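Local coordinates for protein beta-phosphoglucomutase (Bacteroides vulgatus, PDB 3DV9) that probably interconverts beta-glucose 1-phosphate and glucose 6-phosphate, as a magnesium-binding member of the haloacid dehalogenase-like superfamily, at residues 58-61 against 62-66; 65-68 against 69-73; 84-87 against 88-91. All blocks are in the same frame, centred on the assembly; numbering follows the deposited sequence.

Contact 1. Residues 58-61 against 62-66; sequences REEA and YMHEG. With MG (magnesium ion), chain B; EDO (1,2-ethanediol), chain D.
E60 on the short helix 58-63 and H64 just past its C-terminal end, four residues on, lie alongside each other in what is probably the helical cap of this haloacid dehalogenase-like chain, as in beta-phosphoglucomutases, and they are joined by a histidine-carboxylate hydrogen bond. H64 NE2 donates to E60 OE1 over 3.0 Å with an N-H...O angle of 150°. The acceptor lies in the imidazole plane, at the ring edge, whereas the donor reaches OE1 on its anti side, 33° out of the carboxylate plane. With CG anti to the backbone N (chi1 -161°) and the rest of the chain extended, E60 points the same way as the histidine. OE1 has a second partner in R79, a salt bridge, and the other ring nitrogen, H64 ND1, is hydrogen-bonded to R67 NE, which accounts for both imidazole nitrogens.

The backbone donors are met in helical fashion: Y62 N donates to R58 O at 3.1 Å, M63 N to E59 O at 3.0 Å and H64 N to E60 O at 2.9 Å. E65 N then turns to Y62 O, 3.1 Å away, as the helix ends. R58 directs its guanidinium group to a salt bridge with E43. An ethanediol, probably from the crystallisation liquor, approaches the Y62 ring obliquely, its C1 3.6 Å from Y62 CE2. Beyond the helix, E65 OE2 ligates magnesium at 2.1 Å.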
loop_
_atom_site.group_PDB
_atom_site.type_symbol
_atom_site.label_atom_id
_atom_site.label_comp_id
_atom_site.label_asym_id
_atom_site.label_seq_id
_atom_site.Cartn_x
_atom_site.Cartn_y
_atom_site.Cartn_z
ATOM N N ARG A 58 8.450 17.101 0.657
ATOM C CA ARG A 58 8.273 15.840 1.399
ATOM C C ARG A 58 6.806 15.490 1.555
ATOM O O ARG A 58 6.434 14.333 1.390
ATOM C CB ARG A 58 8.919 15.913 2.788
ATOM C CG ARG A 58 10.440 15.859 2.751
ATOM C CD ARG A 58 11.014 16.556 3.997
ATOM N NE ARG A 58 12.431 16.851 3.793
ATOM C CZ ARG A 58 12.949 18.055 3.541
ATOM N NH1 ARG A 58 12.179 19.139 3.482
ATOM N NH2 ARG A 58 14.253 18.167 3.351
ATOM N N GLU A 59 5.973 16.490 1.864
ATOM C CA GLU A 59 4.534 16.281 2.018
ATOM C C GLU A 59 3.860 15.899 0.705
ATOM O O GLU A 59 3.028 15.010 0.683
ATOM C CB GLU A 59 3.877 17.531 2.564
ATOM C CG GLU A 59 4.190 17.721 4.037
ATOM C CD GLU A 59 5.489 18.468 4.274
ATOM O OE1 GLU A 59 6.093 19.020 3.314
ATOM O OE2 GLU A 59 5.894 18.522 5.460
ATOM N N GLU A 60 4.230 16.555 -0.390
ATOM C CA GLU A 60 3.671 16.144 -1.664
ATOM C C GLU A 60 4.129 14.722 -2.045
ATOM O O GLU A 60 3.339 13.964 -2.629
ATOM C CB GLU A 60 3.922 17.163 -2.777
ATOM C CG GLU A 60 2.966 16.956 -3.958
ATOM C CD GLU A 60 3.382 17.718 -5.200
ATOM O OE1 GLU A 60 2.793 17.474 -6.277
ATOM O OE2 GLU A 60 4.306 18.539 -5.097
ATOM N N ALA A 61 5.357 14.340 -1.679
ATOM C CA ALA A 61 5.805 12.937 -1.842
ATOM C C ALA A 61 4.891 11.943 -1.115
ATOM O O ALA A 61 4.587 10.875 -1.628
ATOM C CB ALA A 61 7.281 12.747 -1.397
ATOM N N TYR A 62 4.478 12.313 0.102
ATOM C CA TYR A 62 3.514 11.512 0.837
ATOM C C TYR A 62 2.175 11.433 0.064
ATOM O O TYR A 62 1.571 10.374 0.000
ATOM C CB TYR A 62 3.356 12.042 2.249
ATOM C CG TYR A 62 4.368 11.512 3.226
ATOM C CD1 TYR A 62 4.188 10.258 3.824
ATOM C CD2 TYR A 62 5.483 12.270 3.598
ATOM C CE1 TYR A 62 5.098 9.766 4.788
ATOM C CE2 TYR A 62 6.395 11.784 4.560
ATOM C CZ TYR A 62 6.208 10.516 5.121
ATOM O OH TYR A 62 7.063 10.008 6.099
HETATM N N MSE A 63 1.708 12.559 -0.484
HETATM C CA MSE A 63 0.464 12.544 -1.262
HETATM C C MSE A 63 0.547 11.605 -2.466
HETATM O O MSE A 63 -0.446 10.912 -2.765
HETATM C CB MSE A 63 0.088 13.960 -1.698
HETATM C CG MSE A 63 -0.362 14.820 -0.488
HETATM SE SE MSE A 63 -2.018 14.215 0.295
HETATM C CE MSE A 63 -3.158 14.207 -1.283
ATOM N N HIS A 64 1.726 11.555 -3.097
ATOM C CA HIS A 64 2.004 10.683 -4.260
ATOM C C HIS A 64 2.485 9.257 -3.895
ATOM O O HIS A 64 2.796 8.457 -4.788
ATOM C CB HIS A 64 2.986 11.338 -5.246
ATOM C CG HIS A 64 2.452 12.588 -5.873
ATOM N ND1 HIS A 64 1.250 12.625 -6.544
ATOM C CD2 HIS A 64 2.943 13.850 -5.907
ATOM C CE1 HIS A 64 1.016 13.859 -6.952
ATOM N NE2 HIS A 64 2.040 14.617 -6.597
ATOM N N GLU A 65 2.491 8.923 -2.595
ATOM C CA GLU A 65 2.869 7.578 -2.150
ATOM C C GLU A 65 2.113 6.496 -2.935
ATOM O O GLU A 65 0.895 6.513 -3.008
ATOM C CB GLU A 65 2.611 7.408 -0.646
ATOM C CG GLU A 65 2.993 6.021 -0.157
ATOM C CD GLU A 65 2.929 5.896 1.359
ATOM O OE1 GLU A 65 2.855 6.927 2.076
ATOM O OE2 GLU A 65 2.936 4.752 1.794
ATOM N N GLY A 66 2.852 5.543 -3.519
ATOM C CA GLY A 66 2.269 4.508 -4.353
ATOM C C GLY A 66 2.293 4.730 -5.851
ATOM O O GLY A 66 2.157 3.782 -6.630
HETATM MG MG MG B . 2.325 2.809 1.384
HETATM C C1 EDO D . 7.554 14.843 6.165
HETATM O O1 EDO D . 8.277 16.083 6.201
HETATM C C2 EDO D . 6.349 14.812 7.106
HETATM O O2 EDO D . 6.534 15.636 8.285
HETATM O O HOH W 1 0.523 3.119 -0.170
HETATM O O HOH W 2 3.089 2.672 -0.572
#

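Contact 2. Residues 65-68 against 69-73; sequences EGRT and GASTI. With MG (magnesium ion), chain B.
R67 lays its aliphatic chain against the first turn of helix 69-81, with CD 3.4 Å from T72 OG1 and the guanidinium end passing S71. There NH1 donates weakly to S71 OG, at 3.3 Å and an N-H...O angle of only 135°, and the hydroxyl lies oblique to the guanidinium plane. The chain starts out extended and bends at chi3 (-95°), which turns the guanidinium group toward the serine. Its NE is already engaged by H64, the stronger polar partner.

T68 is the N-cap of the helix. Its OG1 accepts from S71 N at 3.1 Å with an N-H...O angle of 156°, satisfying an amide in the first turn that has no preceding helical carbonyl to use. The same residue starts the regular bonding: T72 N donates to T68 O over 3.0 Å, nearly along the C=O axis. I73 N continues the pattern to G69 O, at 2.9 Å.

Further out, A70 and I73 pack on I90 of helix 87-101, and I73 also meets W45 of helix 38-51. Upstream, E65 shares the magnesium with D29, D31 and N190. The capping bond therefore holds the helix start by a neutral hydroxyl, while the weak, bent bond to S71 suggests that R67 is positioned chiefly by H64 and by packing of its methylenes.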
loop_
_atom_site.group_PDB
_atom_site.type_symbol
_atom_site.label_atom_id
_atom_site.label_comp_id
_atom_site.label_asym_id
_atom_site.label_seq_id
_atom_site.Cartn_x
_atom_site.Cartn_y
_atom_site.Cartn_z
ATOM N N GLU A 65 2.491 8.923 -2.595
ATOM C CA GLU A 65 2.869 7.578 -2.150
ATOM C C GLU A 65 2.113 6.496 -2.935
ATOM O O GLU A 65 0.895 6.513 -3.008
ATOM C CB GLU A 65 2.611 7.408 -0.646
ATOM C CG GLU A 65 2.993 6.021 -0.157
ATOM C CD GLU A 65 2.929 5.896 1.359
ATOM O OE1 GLU A 65 2.855 6.927 2.076
ATOM O OE2 GLU A 65 2.936 4.752 1.794
ATOM N N GLY A 66 2.852 5.543 -3.519
ATOM C CA GLY A 66 2.269 4.508 -4.353
ATOM C C GLY A 66 2.293 4.730 -5.851
ATOM O O GLY A 66 2.157 3.782 -6.630
ATOM N N ARG A 67 2.423 5.980 -6.268
ATOM C CA ARG A 67 2.350 6.349 -7.687
ATOM C C ARG A 67 3.662 5.902 -8.359
ATOM O O ARG A 67 4.722 5.963 -7.732
ATOM C CB ARG A 67 2.218 7.873 -7.744
ATOM C CG ARG A 67 1.644 8.431 -9.002
ATOM C CD ARG A 67 1.585 9.941 -8.913
ATOM N NE ARG A 67 0.289 10.471 -8.470
ATOM C CZ ARG A 67 -0.868 10.256 -9.094
ATOM N NH1 ARG A 67 -0.920 9.487 -10.173
ATOM N NH2 ARG A 67 -1.982 10.792 -8.629
ATOM N N THR A 68 3.623 5.493 -9.625
ATOM C CA THR A 68 4.881 5.212 -10.320
ATOM C C THR A 68 5.758 6.464 -10.353
ATOM O O THR A 68 5.253 7.598 -10.461
ATOM C CB THR A 68 4.671 4.723 -11.773
ATOM O OG1 THR A 68 4.332 5.842 -12.613
ATOM C CG2 THR A 68 3.587 3.659 -11.829
ATOM N N GLY A 69 7.071 6.251 -10.268
ATOM C CA GLY A 69 8.055 7.324 -10.380
ATOM C C GLY A 69 7.790 8.208 -11.581
ATOM O O GLY A 69 7.821 9.432 -11.449
ATOM N N ALA A 70 7.500 7.594 -12.747
ATOM C CA ALA A 70 7.275 8.362 -13.986
ATOM C C ALA A 70 6.073 9.303 -13.873
ATOM O O ALA A 70 6.122 10.460 -14.312
ATOM C CB ALA A 70 7.120 7.406 -15.233
ATOM N N SER A 71 4.988 8.801 -13.290
ATOM C CA SER A 71 3.762 9.579 -13.187
ATOM C C SER A 71 3.997 10.753 -12.225
ATOM O O SER A 71 3.630 11.894 -12.539
ATOM C CB SER A 71 2.579 8.688 -12.783
ATOM O OG SER A 71 1.412 9.457 -12.551
ATOM N N THR A 72 4.664 10.488 -11.110
ATOM C CA THR A 72 5.070 11.544 -10.160
ATOM C C THR A 72 5.966 12.620 -10.812
ATOM O O THR A 72 5.747 13.832 -10.636
ATOM C CB THR A 72 5.784 10.976 -8.898
ATOM O OG1 THR A 72 4.881 10.134 -8.158
ATOM C CG2 THR A 72 6.240 12.116 -7.967
ATOM N N ILE A 73 6.992 12.177 -11.536
ATOM C CA ILE A 73 7.879 13.104 -12.246
ATOM C C ILE A 73 7.080 13.906 -13.265
ATOM O O ILE A 73 7.242 15.132 -13.373
ATOM C CB ILE A 73 9.057 12.347 -12.937
ATOM C CG1 ILE A 73 9.946 11.674 -11.887
ATOM C CG2 ILE A 73 9.904 13.294 -13.823
ATOM C CD1 ILE A 73 10.796 10.501 -12.449
HETATM MG MG MG B . 2.325 2.809 1.384
HETATM O O HOH W 1 0.523 3.119 -0.170
HETATM O O HOH W 2 3.089 2.672 -0.572
#

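Contact 3. Residues 84-87 against 88-91; sequences DATE and EEIK
The backbone is extended at A85 and T86 and helical from E87, and the first turn closes with I90 N donating to T86 O at 3.0 Å and K91 N to E87 O at 3.0 Å. At this entry to helix 87-101, T86 OG1 accepts from E89 N at 3.1 Å, and in return E89 OE1 accepts from T86 N at 2.9 Å, a straight bond with an N-H...O angle of 167°. That donor arrives on the anti side of OE1, 21° out of the carboxylate plane. The two reciprocal bonds make a capping box. E89 CG lies anti to its carbonyl carbon (chi1 -79°), from where the extended chain crosses the threonine obliquely and brings OE1 to T86 N. The other carboxylate oxygen, OE2, is in a salt bridge with R81. Replacing E89 with an alanine would probably leave T86 N without its side-chain acceptor and R81 without this carboxylate mate. A water lies 2.6 Å from T86 OG1 and donates to E88 OE1. A85 CB touches I90 CG1 at 3.8 Å, and I90 also packs on N74 of helix 69-81.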
loop_
_atom_site.group_PDB
_atom_site.type_symbol
_atom_site.label_atom_id
_atom_site.label_comp_id
_atom_site.label_asym_id
_atom_site.label_seq_id
_atom_site.Cartn_x
_atom_site.Cartn_y
_atom_site.Cartn_z
ATOM N N ASP A 84 5.446 16.776 -20.283
ATOM C CA ASP A 84 6.025 15.599 -19.637
ATOM C C ASP A 84 7.549 15.595 -19.740
ATOM O O ASP A 84 8.128 16.238 -20.636
ATOM C CB ASP A 84 5.476 14.308 -20.257
ATOM C CG ASP A 84 4.008 14.094 -19.959
ATOM O OD1 ASP A 84 3.505 14.750 -19.028
ATOM O OD2 ASP A 84 3.358 13.277 -20.652
ATOM N N ALA A 85 8.180 14.870 -18.811
ATOM C CA ALA A 85 9.615 14.570 -18.858
ATOM C C ALA A 85 9.906 13.539 -19.946
ATOM O O ALA A 85 9.023 12.775 -20.354
ATOM C CB ALA A 85 10.117 14.060 -17.488
ATOM N N THR A 86 11.148 13.535 -20.419
ATOM C CA THR A 86 11.599 12.587 -21.421
ATOM C C THR A 86 11.939 11.269 -20.747
ATOM O O THR A 86 12.105 11.220 -19.513
ATOM C CB THR A 86 12.848 13.121 -22.166
ATOM O OG1 THR A 86 13.929 13.349 -21.238
ATOM C CG2 THR A 86 12.520 14.436 -22.902
ATOM N N GLU A 87 12.048 10.202 -21.541
ATOM C CA GLU A 87 12.466 8.915 -21.008
ATOM C C GLU A 87 13.831 9.030 -20.321
ATOM O O GLU A 87 14.028 8.479 -19.234
ATOM C CB GLU A 87 12.493 7.841 -22.103
ATOM C CG GLU A 87 12.081 6.460 -21.607
ATOM C CD GLU A 87 12.900 5.997 -20.415
ATOM O OE1 GLU A 87 12.361 5.990 -19.281
ATOM O OE2 GLU A 87 14.094 5.669 -20.613
ATOM N N GLU A 88 14.757 9.758 -20.951
ATOM C CA GLU A 88 16.089 9.982 -20.403
ATOM C C GLU A 88 15.992 10.636 -19.023
ATOM O O GLU A 88 16.650 10.181 -18.079
ATOM C CB GLU A 88 16.971 10.820 -21.361
ATOM C CG GLU A 88 18.355 11.160 -20.766
ATOM C CD GLU A 88 19.198 12.141 -21.589
ATOM O OE1 GLU A 88 18.668 13.110 -22.176
ATOM O OE2 GLU A 88 20.425 11.950 -21.627
ATOM N N GLU A 89 15.182 11.691 -18.893
ATOM C CA GLU A 89 15.079 12.385 -17.600
ATOM C C GLU A 89 14.559 11.436 -16.518
ATOM O O GLU A 89 15.125 11.345 -15.420
ATOM C CB GLU A 89 14.196 13.627 -17.699
ATOM C CG GLU A 89 14.905 14.837 -18.314
ATOM C CD GLU A 89 13.931 15.891 -18.784
ATOM O OE1 GLU A 89 12.761 15.533 -19.089
ATOM O OE2 GLU A 89 14.319 17.083 -18.826
ATOM N N ILE A 90 13.508 10.697 -16.863
ATOM C CA ILE A 90 12.832 9.820 -15.911
ATOM C C ILE A 90 13.770 8.722 -15.401
ATOM O O ILE A 90 13.835 8.449 -14.205
ATOM C CB ILE A 90 11.526 9.239 -16.538
ATOM C CG1 ILE A 90 10.460 10.353 -16.636
ATOM C CG2 ILE A 90 10.994 8.023 -15.730
ATOM C CD1 ILE A 90 9.318 10.089 -17.626
ATOM N N LYS A 91 14.506 8.102 -16.315
ATOM C CA LYS A 91 15.491 7.097 -15.933
ATOM C C LYS A 91 16.616 7.619 -15.018
ATOM O O LYS A 91 17.029 6.924 -14.078
ATOM C CB LYS A 91 16.079 6.435 -17.184
ATOM C CG LYS A 91 17.112 5.366 -16.880
ATOM C CD LYS A 91 17.910 4.998 -18.110
ATOM C CE LYS A 91 18.628 3.668 -17.898
ATOM N NZ LYS A 91 18.795 2.918 -19.172
HETATM O O HOH W 3 16.217 14.374 -22.012
#

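Contacts 1 and 2 run into one another along the chain, sharing E65 and G66, with centres about 9 Å apart; H64 CB also packs against T72 OG1 at 3.7 Å. Contact 3, at the start of the next helix, lies about 12 Å from contact 2 between centres. Here the link is apolar: I73 CG2 meets A85 CB at 3.7 Å and A70 CB meets I90 CG2 at 4.0 Å. Contacts 1 and 3 do not touch, their nearest atoms being about 12 Å apart, so contact 2 bridges them. The magnesium site is reached through the shared E65, whereas contact 3 contributes no residue to it.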